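Local atomic coordinates of acyl-[acyl-carrier-protein]--UDP-N-acetylglucosamine O-acyltransferase (Helicobacter pylori, PDB entry 1J2Z), a protein that catalyses the transfer of a (3R)-hydroxyacyl chain from acyl carrier protein to UDP-N-acetylglucosamine, the first step of lipid A biosynthesis, and works as a homotrimer. Residues A[14-19]-A[32-37]; A[24-29]-A[38-43]; A[146-151]-A[164-169]; A[191-196]-A[209-214]. All coordinates share one frame; numbering follows the deposited sequence.

Contact 1 of 4, residues A[14-19]-A[32-37]; sequences AEINKG and VKLDEG
Three backbone hydrogen bonds join 14-19 to 32-37 as parallel neighbours. E15 N gives to V32 O at 3.0 Å, and E15 O takes the N-H of L34 at 2.9 Å. N17 N gives to L34 O at 3.0 Å. All three bonds are nearly straight, with N-H...O angles of 165°. The CA-H of K33 adds a weaker contact to E15 O. Within the turn of 32-37, E36 N bonds D35 OD2 at 2.7 Å, met from above the carboxylate plane. The other oxygen, D35 OD1, forms a salt bridge with K54. N17 and D35 lie alongside each other, amide and carboxylate nearly coplanar.

I16 and L34 point the same way on one face, and I16 CD1 touches L34 CD1 at 3.5 Å. In L34, CG lies anti to the carbonyl carbon (chi1 -55°), which sends the branch to the interior, where it also meets I28 and L46. E15 and K33 occupy the other face, near solvent. G19 and G37 stack at matching turns, each with a positive phi that favours glycine.

These are successive rungs of the left-handed parallel beta-helix. Backbone bonds hold the coils together, with aliphatic side chains within and polar ones outside.

Contact 2 of 4, residues A[24-29]-A[38-43]; sequences EFCVIG and VKLHNN
L40 meets C26 and I28 across the inside of a coil corner. L40 CD1 and I28 CD1 approach tip to tip at 3.9 Å, while L40 CB lies 3.9 Å from C26 SG. The L40 branch also packs on L34 and I58 of the core. H41 turns its side chain away from 24-29. Its ring stacks on F59, and its NE2 is hydrogen-bonded to E57. N42 comes next, with its CB 4.1 Å from E24 CB. Its CG sits between the backbone N and the carbonyl carbon (chi1 67°), a rotation that places OD1 where N43 ND2 can meet it. N42 OD1 accepts two bonds, one from T45 of the second subunit and one from N43 ND2 at 2.7 Å. The N43 bond lies in the amide planes of both residues and uses a lone pair of OD1.

N43 makes the main polar link. Its backbone N gives to E24 O at 2.7 Å, nearly straight on to the carbonyl. Its side chain runs beside F25, with OD1 3.3 Å from F25 CB and ND2 at the ring edge, near the ring plane. One water donates to both F25 O, at 2.8 Å, and N43 OD1, at 3.2 Å. The F25 ring meets F25 of both other subunits edge to face.

The chemistry thus changes along the corner. Aliphatic groups and a thiol fill the inside of the coil, while asparagines and F25 face the trimer interface, where hydrogen bonds of the side-chain amides, and a water, hold the polar groups.

Contact 3 of 4, residues A[146-151]-A[164-169]; sequences YVNIGG and GCMIAG
N148 uses both of its backbone polar atoms to bond 164-169. N148 N gives to C165 O at 3.0 Å, and N148 O accepts from I167 N at 2.8 Å. The ladder continues with G150 N giving to I167 O at 2.7 Å. Each of these three acceptors also receives a CA-H contact: V147 CA on C165 O, M166 CA on N148 O and I149 CA on I167 O. Y146 O has a similar contact from G164 CA at 3.2 Å.

The N148 amide turns back on its own strand. ND2 gives to V147 O at 3.0 Å from above the carbonyl plane, though close to the amide's own plane. It adds to the backbone bond between V147 and I130. Past the ladder, G150 O accepts from T153, and A168 O accepts from S171. G150 packs its bare backbone against 168-169, with G150 C 3.5 Å from G169 CA.

I149 and I167 lie side by side on the inner face, with I149 CG1 3.9 Å from I167 CD1. N148 and M166 line the outer face.

Strands 148-149 and 166-167 are consecutive rungs of one wall of the beta-helix. Strand 130-131 adjoins 148-149 on its other side, and 181-184 follows 166-167. I161 of the next wall reaches V147 and I167 inside the coil. Outside, R197 and L201 pack on Y146, and R197 on N148, so helix 195-201 lies against this wall.

Contact 4 of 4, residues A[191-196]-A[209-214]; sequences RGLNRH and FIYALY
The chain turns at G192, runs through L193 and an inverse gamma turn centred on N194, and enters helix 195-201; its closest CA pair to helix 204-217 is L193 with Y211, 7.7 Å apart. L193 is the main apolar contact. It forks at CG, and the two methyls go to different tyrosines. CD1 lies over one face of the Y211 ring, 3.6 Å from the centroid and 15° off the normal, a CH-pi contact. The same methyl touches I210 CG2 at 4.0 Å. CD2 meets Y214 CD1 at 3.5 Å, and the two side chains cross obliquely.

R195 reaches across the hydroxyl end of Y211. Its chain is extended from CG to NE and stands at about a right angle to the tyrosine. R195 CD lies 3.2 Å from Y211 OH. The guanidinium and the ring are tilted 50° apart. Y214 OH bonds instead to the backbone O of P179, which fixes the end of that ring.

I210 also packs on F240 and Y214 on I244, both of helix 239-250. L193 and Y214 both touch C181 of strand 181-184.

This contact, between the chain leaving the last strand and helix 204-217, is chiefly apolar and aromatic. A leucine wedged among two tyrosines and an isoleucine carries it, with the exposed R195 at the hydroxyl end of Y211.

Contacts 1 and 3 repeat one pattern on opposite sides of the chain's centre: parallel coils joined by three backbone bonds, with aliphatic side chains inside. Contact 1 is at the surface near the N-terminus; contact 3 is partly buried and richer in glycine. Contact 2 is buried and differs in kind. It stacks the corners of successive coils, meets inside across two walls, and reaches the other subunits. It shares the interior with contact 1, where L34 CD1 meets L40 CD1 at 3.9 Å. Contact 4 belongs to the helical end and relies on a leucine and tyrosines. It touches contact 3 through N194, whereas contacts 1 and 4 have centres about 42 Å apart.

Contact 1 of 4, residues A[14-19]-A[32-37]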
loop_
_atom_site.group_PDB
_atom_site.type_symbol
_atom_site.label_atom_id
_atom_site.label_comp_id
_atom_site.label_asym_id
_atom_site.label_seq_id
_atom_site.Cartn_x
_atom_site.Cartn_y
_atom_site.Cartn_z
ATOM N N ALA A 14 30.707 -10.005 4.952
ATOM C CA ALA A 14 29.603 -9.927 5.901
ATOM C C ALA A 14 29.965 -10.807 7.089
ATOM O O ALA A 14 30.734 -11.758 6.946
ATOM C CB ALA A 14 28.323 -10.418 5.264
ATOM N N GLU A 15 29.424 -10.482 8.258
ATOM C CA GLU A 15 29.694 -11.252 9.466
ATOM C C GLU A 15 28.424 -12.004 9.853
ATOM O O GLU A 15 27.408 -11.396 10.184
ATOM C CB GLU A 15 30.132 -10.314 10.593
ATOM C CG GLU A 15 31.403 -9.531 10.266
ATOM C CD GLU A 15 32.639 -10.412 10.236
ATOM O OE1 GLU A 15 33.605 -10.070 9.518
ATOM O OE2 GLU A 15 32.648 -11.443 10.941
ATOM N N ILE A 16 28.488 -13.330 9.787
ATOM C CA ILE A 16 27.351 -14.184 10.106
ATOM C C ILE A 16 27.672 -15.013 11.345
ATOM O O ILE A 16 28.490 -15.923 11.282
ATOM C CB ILE A 16 27.055 -15.161 8.954
ATOM C CG1 ILE A 16 27.059 -14.420 7.610
ATOM C CG2 ILE A 16 25.718 -15.851 9.198
ATOM C CD1 ILE A 16 25.981 -13.357 7.470
ATOM N N ASN A 17 27.023 -14.704 12.460
ATOM C CA ASN A 17 27.264 -15.424 13.708
ATOM C C ASN A 17 26.719 -16.844 13.637
ATOM O O ASN A 17 26.141 -17.253 12.627
ATOM C CB ASN A 17 26.617 -14.679 14.881
ATOM C CG ASN A 17 27.186 -15.097 16.237
ATOM O OD1 ASN A 17 26.701 -14.663 17.282
ATOM N ND2 ASN A 17 28.221 -15.931 16.222
ATOM N N LYS A 18 26.908 -17.597 14.717
ATOM C CA LYS A 18 26.449 -18.974 14.776
ATOM C C LYS A 18 24.937 -19.084 14.941
ATOM O O LYS A 18 24.284 -18.170 15.448
ATOM C CB LYS A 18 27.153 -19.711 15.922
ATOM C CG LYS A 18 26.648 -21.131 16.136
ATOM C CD LYS A 18 26.696 -21.930 14.837
ATOM C CE LYS A 18 25.916 -23.229 14.952
ATOM N NZ LYS A 18 25.766 -23.886 13.626
ATOM N N GLY A 19 24.387 -20.212 14.498
ATOM C CA GLY A 19 22.957 -20.447 14.607
ATOM C C GLY A 19 22.093 -19.679 13.623
ATOM O O GLY A 19 20.869 -19.756 13.690
ATOM N N VAL A 32 26.920 -6.175 6.023
ATOM C CA VAL A 32 25.910 -6.771 6.889
ATOM C C VAL A 32 26.469 -7.602 8.040
ATOM O O VAL A 32 27.516 -8.240 7.921
ATOM C CB VAL A 32 24.941 -7.676 6.064
ATOM C CG1 VAL A 32 23.920 -8.339 6.987
ATOM C CG2 VAL A 32 24.230 -6.847 4.991
ATOM N N LYS A 33 25.750 -7.583 9.157
ATOM C CA LYS A 33 26.115 -8.355 10.334
ATOM C C LYS A 33 24.842 -9.012 10.849
ATOM O O LYS A 33 23.820 -8.347 11.021
ATOM C CB LYS A 33 26.698 -7.450 11.417
ATOM C CG LYS A 33 27.953 -6.714 10.988
ATOM C CD LYS A 33 28.395 -5.730 12.048
ATOM C CE LYS A 33 29.616 -4.966 11.582
ATOM N NZ LYS A 33 29.416 -4.372 10.229
ATOM N N LEU A 34 24.897 -10.318 11.072
ATOM C CA LEU A 34 23.743 -11.048 11.575
ATOM C C LEU A 34 24.139 -11.719 12.883
ATOM O O LEU A 34 25.006 -12.593 12.907
ATOM C CB LEU A 34 23.295 -12.106 10.560
ATOM C CG LEU A 34 22.977 -11.626 9.137
ATOM C CD1 LEU A 34 22.577 -12.819 8.281
ATOM C CD2 LEU A 34 21.852 -10.596 9.171
ATOM N N ASP A 35 23.508 -11.299 13.971
ATOM C CA ASP A 35 23.811 -11.855 15.279
ATOM C C ASP A 35 23.196 -13.245 15.417
ATOM O O ASP A 35 22.461 -13.711 14.541
ATOM C CB ASP A 35 23.290 -10.923 16.381
ATOM C CG ASP A 35 24.098 -11.029 17.682
ATOM O OD1 ASP A 35 23.890 -10.191 18.582
ATOM O OD2 ASP A 35 24.934 -11.947 17.806
ATOM N N GLU A 36 23.513 -13.898 16.526
ATOM C CA GLU A 36 23.040 -15.242 16.820
ATOM C C GLU A 36 21.541 -15.496 16.695
ATOM O O GLU A 36 20.715 -14.682 17.118
ATOM C CB GLU A 36 23.491 -15.640 18.229
ATOM C CG GLU A 36 22.939 -16.970 18.711
ATOM C CD GLU A 36 23.488 -17.369 20.076
ATOM O OE1 GLU A 36 23.286 -16.612 21.053
ATOM O OE2 GLU A 36 24.127 -18.437 20.170
ATOM N N GLY A 37 21.204 -16.643 16.109
ATOM C CA GLY A 37 19.815 -17.039 15.978
ATOM C C GLY A 37 18.962 -16.319 14.952
ATOM O O GLY A 37 17.758 -16.565 14.888
#

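Contact 2 of 4, residues A[24-29]-A[38-43]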
loop_
_atom_site.group_PDB
_atom_site.type_symbol
_atom_site.label_atom_id
_atom_site.label_comp_id
_atom_site.label_asym_id
_atom_site.label_seq_id
_atom_site.Cartn_x
_atom_site.Cartn_y
_atom_site.Cartn_z
ATOM N N GLU A 24 16.670 -19.683 0.797
ATOM C CA GLU A 24 17.079 -19.685 -0.607
ATOM C C GLU A 24 17.122 -18.290 -1.230
ATOM O O GLU A 24 16.270 -17.447 -0.963
ATOM C CB GLU A 24 16.115 -20.543 -1.438
ATOM C CG GLU A 24 15.849 -21.928 -0.883
ATOM C CD GLU A 24 16.969 -22.900 -1.167
ATOM O OE1 GLU A 24 16.891 -24.040 -0.670
ATOM O OE2 GLU A 24 17.923 -22.531 -1.890
ATOM N N PHE A 25 18.125 -18.067 -2.071
ATOM C CA PHE A 25 18.284 -16.812 -2.799
ATOM C C PHE A 25 18.418 -15.515 -2.003
ATOM O O PHE A 25 18.146 -14.444 -2.537
ATOM C CB PHE A 25 17.132 -16.662 -3.805
ATOM C CG PHE A 25 16.937 -17.870 -4.689
ATOM C CD1 PHE A 25 15.708 -18.519 -4.739
ATOM C CD2 PHE A 25 17.993 -18.373 -5.446
ATOM C CE1 PHE A 25 15.524 -19.658 -5.528
ATOM C CE2 PHE A 25 17.827 -19.513 -6.241
ATOM C CZ PHE A 25 16.588 -20.158 -6.281
ATOM N N CYS A 26 18.817 -15.577 -0.738
ATOM C CA CYS A 26 18.981 -14.327 -0.002
ATOM C C CYS A 26 20.178 -13.600 -0.604
ATOM O O CYS A 26 21.080 -14.237 -1.147
ATOM C CB CYS A 26 19.238 -14.580 1.486
ATOM S SG CYS A 26 17.760 -14.949 2.469
ATOM N N VAL A 27 20.174 -12.273 -0.533
ATOM C CA VAL A 27 21.284 -11.470 -1.045
ATOM C C VAL A 27 21.794 -10.649 0.132
ATOM O O VAL A 27 21.079 -9.796 0.663
ATOM C CB VAL A 27 20.840 -10.528 -2.181
ATOM C CG1 VAL A 27 22.035 -9.702 -2.673
ATOM C CG2 VAL A 27 20.267 -11.346 -3.329
ATOM N N ILE A 28 23.029 -10.930 0.540
ATOM C CA ILE A 28 23.642 -10.271 1.686
ATOM C C ILE A 28 24.923 -9.523 1.319
ATOM O O ILE A 28 25.922 -10.136 0.938
ATOM C CB ILE A 28 23.920 -11.328 2.780
ATOM C CG1 ILE A 28 22.595 -12.006 3.150
ATOM C CG2 ILE A 28 24.588 -10.692 3.997
ATOM C CD1 ILE A 28 22.721 -13.117 4.164
ATOM N N GLY A 29 24.869 -8.197 1.446
ATOM C CA GLY A 29 25.991 -7.329 1.111
ATOM C C GLY A 29 27.198 -7.384 2.035
ATOM O O GLY A 29 27.159 -8.004 3.102
ATOM N N VAL A 38 19.557 -15.430 14.162
ATOM C CA VAL A 38 18.786 -14.717 13.147
ATOM C C VAL A 38 18.255 -15.688 12.101
ATOM O O VAL A 38 18.968 -16.594 11.668
ATOM C CB VAL A 38 19.637 -13.649 12.420
ATOM C CG1 VAL A 38 18.964 -13.247 11.094
ATOM C CG2 VAL A 38 19.808 -12.427 13.311
ATOM N N LYS A 39 17.000 -15.500 11.701
ATOM C CA LYS A 39 16.405 -16.353 10.684
ATOM C C LYS A 39 15.895 -15.549 9.492
ATOM O O LYS A 39 14.979 -14.738 9.616
ATOM C CB LYS A 39 15.249 -17.186 11.254
ATOM C CG LYS A 39 14.582 -18.054 10.188
ATOM C CD LYS A 39 13.482 -18.953 10.748
ATOM C CE LYS A 39 12.875 -19.809 9.643
ATOM N NZ LYS A 39 11.916 -20.815 10.171
ATOM N N LEU A 40 16.501 -15.785 8.336
ATOM C CA LEU A 40 16.100 -15.110 7.119
ATOM C C LEU A 40 15.393 -16.129 6.255
ATOM O O LEU A 40 15.943 -17.192 5.974
ATOM C CB LEU A 40 17.319 -14.590 6.352
ATOM C CG LEU A 40 18.277 -13.627 7.049
ATOM C CD1 LEU A 40 19.340 -13.189 6.052
ATOM C CD2 LEU A 40 17.514 -12.427 7.581
ATOM N N HIS A 41 14.171 -15.822 5.837
ATOM C CA HIS A 41 13.462 -16.739 4.963
ATOM C C HIS A 41 14.084 -16.586 3.587
ATOM O O HIS A 41 15.099 -15.910 3.436
ATOM C CB HIS A 41 11.975 -16.397 4.927
ATOM C CG HIS A 41 11.276 -16.665 6.224
ATOM N ND1 HIS A 41 10.161 -17.470 6.318
ATOM C CD2 HIS A 41 11.552 -16.256 7.485
ATOM C CE1 HIS A 41 9.782 -17.547 7.582
ATOM N NE2 HIS A 41 10.610 -16.818 8.310
ATOM N N ASN A 42 13.497 -17.217 2.583
ATOM C CA ASN A 42 14.040 -17.101 1.239
ATOM C C ASN A 42 13.903 -15.672 0.720
ATOM O O ASN A 42 13.012 -14.932 1.132
ATOM C CB ASN A 42 13.296 -18.044 0.290
ATOM C CG ASN A 42 11.846 -17.632 0.080
ATOM O OD1 ASN A 42 11.510 -16.943 -0.892
ATOM N ND2 ASN A 42 10.982 -18.036 1.000
ATOM N N ASN A 43 14.812 -15.290 -0.169
ATOM C CA ASN A 43 14.762 -13.986 -0.822
ATOM C C ASN A 43 14.747 -12.717 0.027
ATOM O O ASN A 43 13.990 -11.785 -0.261
ATOM C CB ASN A 43 13.564 -13.963 -1.772
ATOM C CG ASN A 43 13.731 -14.913 -2.943
ATOM O OD1 ASN A 43 14.484 -14.636 -3.878
ATOM N ND2 ASN A 43 13.043 -16.041 -2.892
HETATM O O HOH W 1 16.442 -12.239 -3.109
#

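Contact 3 of 4, residues A[146-151]-A[164-169]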
loop_
_atom_site.group_PDB
_atom_site.type_symbol
_atom_site.label_atom_id
_atom_site.label_comp_id
_atom_site.label_asym_id
_atom_site.label_seq_id
_atom_site.Cartn_x
_atom_site.Cartn_y
_atom_site.Cartn_z
ATOM N N TYR A 146 6.170 0.236 23.217
ATOM C CA TYR A 146 4.756 -0.122 23.291
ATOM C C TYR A 146 3.821 0.746 22.458
ATOM O O TYR A 146 2.764 1.167 22.931
ATOM C CB TYR A 146 4.281 -0.109 24.749
ATOM C CG TYR A 146 5.085 -1.012 25.652
ATOM C CD1 TYR A 146 6.220 -0.539 26.306
ATOM C CD2 TYR A 146 4.737 -2.351 25.819
ATOM C CE1 TYR A 146 6.993 -1.379 27.105
ATOM C CE2 TYR A 146 5.504 -3.199 26.615
ATOM C CZ TYR A 146 6.631 -2.704 27.254
ATOM O OH TYR A 146 7.399 -3.537 28.036
ATOM N N VAL A 147 4.205 1.011 21.216
ATOM C CA VAL A 147 3.363 1.801 20.333
ATOM C C VAL A 147 2.754 0.899 19.267
ATOM O O VAL A 147 3.440 0.051 18.683
ATOM C CB VAL A 147 4.164 2.927 19.641
ATOM C CG1 VAL A 147 3.311 3.599 18.558
ATOM C CG2 VAL A 147 4.599 3.957 20.671
ATOM N N ASN A 148 1.456 1.066 19.039
ATOM C CA ASN A 148 0.758 0.300 18.015
ATOM C C ASN A 148 0.265 1.270 16.955
ATOM O O ASN A 148 -0.355 2.280 17.278
ATOM C CB ASN A 148 -0.438 -0.458 18.600
ATOM C CG ASN A 148 -0.023 -1.682 19.394
ATOM O OD1 ASN A 148 -0.838 -2.555 19.676
ATOM N ND2 ASN A 148 1.247 -1.744 19.763
ATOM N N ILE A 149 0.561 0.977 15.695
ATOM C CA ILE A 149 0.120 1.832 14.608
ATOM C C ILE A 149 -0.689 0.978 13.637
ATOM O O ILE A 149 -0.175 0.007 13.075
ATOM C CB ILE A 149 1.310 2.471 13.863
ATOM C CG1 ILE A 149 2.224 3.193 14.860
ATOM C CG2 ILE A 149 0.791 3.451 12.811
ATOM C CD1 ILE A 149 3.428 3.869 14.225
ATOM N N GLY A 150 -1.955 1.346 13.455
ATOM C CA GLY A 150 -2.841 0.613 12.567
ATOM C C GLY A 150 -2.466 0.656 11.098
ATOM O O GLY A 150 -1.803 1.584 10.634
ATOM N N GLY A 151 -2.926 -0.349 10.360
ATOM C CA GLY A 151 -2.617 -0.453 8.947
ATOM C C GLY A 151 -2.910 0.745 8.064
ATOM O O GLY A 151 -3.857 1.500 8.290
ATOM N N GLY A 164 3.718 3.969 24.810
ATOM C CA GLY A 164 2.352 3.523 25.016
ATOM C C GLY A 164 1.229 4.114 24.190
ATOM O O GLY A 164 0.073 4.058 24.609
ATOM N N CYS A 165 1.538 4.663 23.021
ATOM C CA CYS A 165 0.500 5.247 22.182
ATOM C C CYS A 165 -0.121 4.272 21.198
ATOM O O CYS A 165 0.488 3.276 20.804
ATOM C CB CYS A 165 1.046 6.443 21.403
ATOM S SG CYS A 165 1.351 7.903 22.406
ATOM N N MET A 166 -1.352 4.569 20.807
ATOM C CA MET A 166 -2.055 3.747 19.838
ATOM C C MET A 166 -2.543 4.656 18.724
ATOM O O MET A 166 -3.204 5.658 18.983
ATOM C CB MET A 166 -3.248 3.038 20.481
ATOM C CG MET A 166 -3.970 2.086 19.535
ATOM S SD MET A 166 -5.269 1.144 20.356
ATOM C CE MET A 166 -4.294 -0.153 21.143
ATOM N N ILE A 167 -2.208 4.311 17.487
ATOM C CA ILE A 167 -2.632 5.102 16.342
ATOM C C ILE A 167 -3.529 4.247 15.457
ATOM O O ILE A 167 -3.111 3.197 14.965
ATOM C CB ILE A 167 -1.423 5.575 15.519
ATOM C CG1 ILE A 167 -0.403 6.234 16.440
ATOM C CG2 ILE A 167 -1.870 6.570 14.451
ATOM C CD1 ILE A 167 0.807 6.727 15.719
ATOM N N ALA A 168 -4.764 4.698 15.263
ATOM C CA ALA A 168 -5.728 3.971 14.441
ATOM C C ALA A 168 -5.270 3.853 12.991
ATOM O O ALA A 168 -4.504 4.678 12.502
ATOM C CB ALA A 168 -7.087 4.661 14.502
ATOM N N GLY A 169 -5.753 2.825 12.303
ATOM C CA GLY A 169 -5.383 2.632 10.915
ATOM C C GLY A 169 -5.876 3.752 10.016
ATOM O O GLY A 169 -6.764 4.514 10.392
#

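Contact 4 of 4, residues A[191-196]-A[209-214]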
loop_
_atom_site.group_PDB
_atom_site.type_symbol
_atom_site.label_atom_id
_atom_site.label_comp_id
_atom_site.label_asym_id
_atom_site.label_seq_id
_atom_site.Cartn_x
_atom_site.Cartn_y
_atom_site.Cartn_z
ATOM N N ARG A 191 -7.731 11.271 20.706
ATOM C CA ARG A 191 -9.109 10.952 21.071
ATOM C C ARG A 191 -9.278 10.475 22.504
ATOM O O ARG A 191 -10.397 10.216 22.945
ATOM C CB ARG A 191 -9.667 9.874 20.140
ATOM C CG ARG A 191 -9.841 10.312 18.705
ATOM C CD ARG A 191 -10.264 9.157 17.797
ATOM N NE ARG A 191 -11.524 8.532 18.197
ATOM C CZ ARG A 191 -11.639 7.579 19.120
ATOM N NH1 ARG A 191 -10.566 7.123 19.752
ATOM N NH2 ARG A 191 -12.831 7.076 19.406
ATOM N N GLY A 192 -8.174 10.346 23.226
ATOM C CA GLY A 192 -8.253 9.887 24.598
ATOM C C GLY A 192 -6.990 9.158 24.995
ATOM O O GLY A 192 -5.941 9.349 24.376
ATOM N N LEU A 193 -7.080 8.319 26.020
ATOM C CA LEU A 193 -5.915 7.578 26.483
ATOM C C LEU A 193 -5.940 6.105 26.101
ATOM O O LEU A 193 -7.002 5.511 25.917
ATOM C CB LEU A 193 -5.773 7.704 28.000
ATOM C CG LEU A 193 -5.570 9.110 28.572
ATOM C CD1 LEU A 193 -5.197 9.001 30.050
ATOM C CD2 LEU A 193 -4.471 9.834 27.807
ATOM N N ASN A 194 -4.749 5.528 25.987
ATOM C CA ASN A 194 -4.583 4.122 25.647
ATOM C C ASN A 194 -4.738 3.331 26.940
ATOM O O ASN A 194 -3.774 2.781 27.475
ATOM C CB ASN A 194 -3.194 3.899 25.043
ATOM C CG ASN A 194 -3.022 2.510 24.466
ATOM O OD1 ASN A 194 -2.002 2.208 23.846
ATOM N ND2 ASN A 194 -4.016 1.654 24.669
ATOM N N ARG A 195 -5.971 3.293 27.430
ATOM C CA ARG A 195 -6.319 2.611 28.670
ATOM C C ARG A 195 -5.831 1.167 28.716
ATOM O O ARG A 195 -5.205 0.746 29.691
ATOM C CB ARG A 195 -7.840 2.656 28.856
ATOM C CG ARG A 195 -8.316 2.602 30.296
ATOM C CD ARG A 195 -9.811 2.897 30.374
ATOM N NE ARG A 195 -10.288 3.001 31.751
ATOM C CZ ARG A 195 -10.334 1.985 32.606
ATOM N NH1 ARG A 195 -9.928 0.780 32.227
ATOM N NH2 ARG A 195 -10.788 2.171 33.837
ATOM N N HIS A 196 -6.115 0.411 27.660
ATOM C CA HIS A 196 -5.706 -0.985 27.605
ATOM C C HIS A 196 -4.209 -1.165 27.831
ATOM O O HIS A 196 -3.784 -2.130 28.468
ATOM C CB HIS A 196 -6.100 -1.608 26.264
ATOM C CG HIS A 196 -5.574 -2.996 26.075
ATOM N ND1 HIS A 196 -4.277 -3.252 25.684
ATOM C CD2 HIS A 196 -6.153 -4.205 26.271
ATOM C CE1 HIS A 196 -4.079 -4.557 25.649
ATOM N NE2 HIS A 196 -5.201 -5.158 26.002
ATOM N N PHE A 209 -3.984 9.623 37.881
ATOM C CA PHE A 209 -3.148 10.812 37.885
ATOM C C PHE A 209 -2.916 11.318 36.465
ATOM O O PHE A 209 -3.014 12.516 36.201
ATOM C CB PHE A 209 -1.812 10.503 38.567
ATOM C CG PHE A 209 -0.847 11.653 38.564
ATOM C CD1 PHE A 209 -0.030 11.890 37.464
ATOM C CD2 PHE A 209 -0.769 12.512 39.655
ATOM C CE1 PHE A 209 0.852 12.966 37.450
ATOM C CE2 PHE A 209 0.110 13.591 39.651
ATOM C CZ PHE A 209 0.920 13.818 38.548
ATOM N N ILE A 210 -2.616 10.399 35.553
ATOM C CA ILE A 210 -2.371 10.766 34.162
ATOM C C ILE A 210 -3.598 11.408 33.521
ATOM O O ILE A 210 -3.484 12.438 32.857
ATOM C CB ILE A 210 -1.919 9.535 33.344
ATOM C CG1 ILE A 210 -0.577 9.041 33.890
ATOM C CG2 ILE A 210 -1.789 9.898 31.859
ATOM C CD1 ILE A 210 -0.083 7.752 33.270
ATOM N N TYR A 211 -4.770 10.810 33.713
ATOM C CA TYR A 211 -5.993 11.377 33.147
ATOM C C TYR A 211 -6.111 12.826 33.602
ATOM O O TYR A 211 -6.312 13.735 32.795
ATOM C CB TYR A 211 -7.238 10.625 33.631
ATOM C CG TYR A 211 -7.608 9.384 32.851
ATOM C CD1 TYR A 211 -7.337 8.113 33.358
ATOM C CD2 TYR A 211 -8.295 9.476 31.641
ATOM C CE1 TYR A 211 -7.752 6.963 32.687
ATOM C CE2 TYR A 211 -8.713 8.331 30.958
ATOM C CZ TYR A 211 -8.440 7.079 31.490
ATOM O OH TYR A 211 -8.872 5.944 30.843
ATOM N N ALA A 212 -5.995 13.022 34.911
ATOM C CA ALA A 212 -6.085 14.347 35.505
ATOM C C ALA A 212 -5.052 15.275 34.886
ATOM O O ALA A 212 -5.368 16.397 34.493
ATOM C CB ALA A 212 -5.869 14.255 37.016
ATOM N N LEU A 213 -3.816 14.793 34.799
ATOM C CA LEU A 213 -2.718 15.570 34.234
ATOM C C LEU A 213 -3.069 16.097 32.844
ATOM O O LEU A 213 -2.957 17.292 32.571
ATOM C CB LEU A 213 -1.459 14.703 34.131
ATOM C CG LEU A 213 -0.085 15.384 34.186
ATOM C CD1 LEU A 213 0.933 14.478 33.514
ATOM C CD2 LEU A 213 -0.104 16.739 33.507
ATOM N N TYR A 214 -3.488 15.199 31.961
ATOM C CA TYR A 214 -3.832 15.592 30.603
ATOM C C TYR A 214 -5.029 16.529 30.548
ATOM O O TYR A 214 -5.082 17.430 29.707
ATOM C CB TYR A 214 -4.084 14.353 29.742
ATOM C CG TYR A 214 -2.818 13.745 29.168
ATOM C CD1 TYR A 214 -2.534 12.389 29.327
ATOM C CD2 TYR A 214 -1.918 14.523 28.437
ATOM C CE1 TYR A 214 -1.389 11.824 28.772
ATOM C CE2 TYR A 214 -0.770 13.968 27.877
ATOM C CZ TYR A 214 -0.512 12.621 28.046
ATOM O OH TYR A 214 0.618 12.070 27.485
#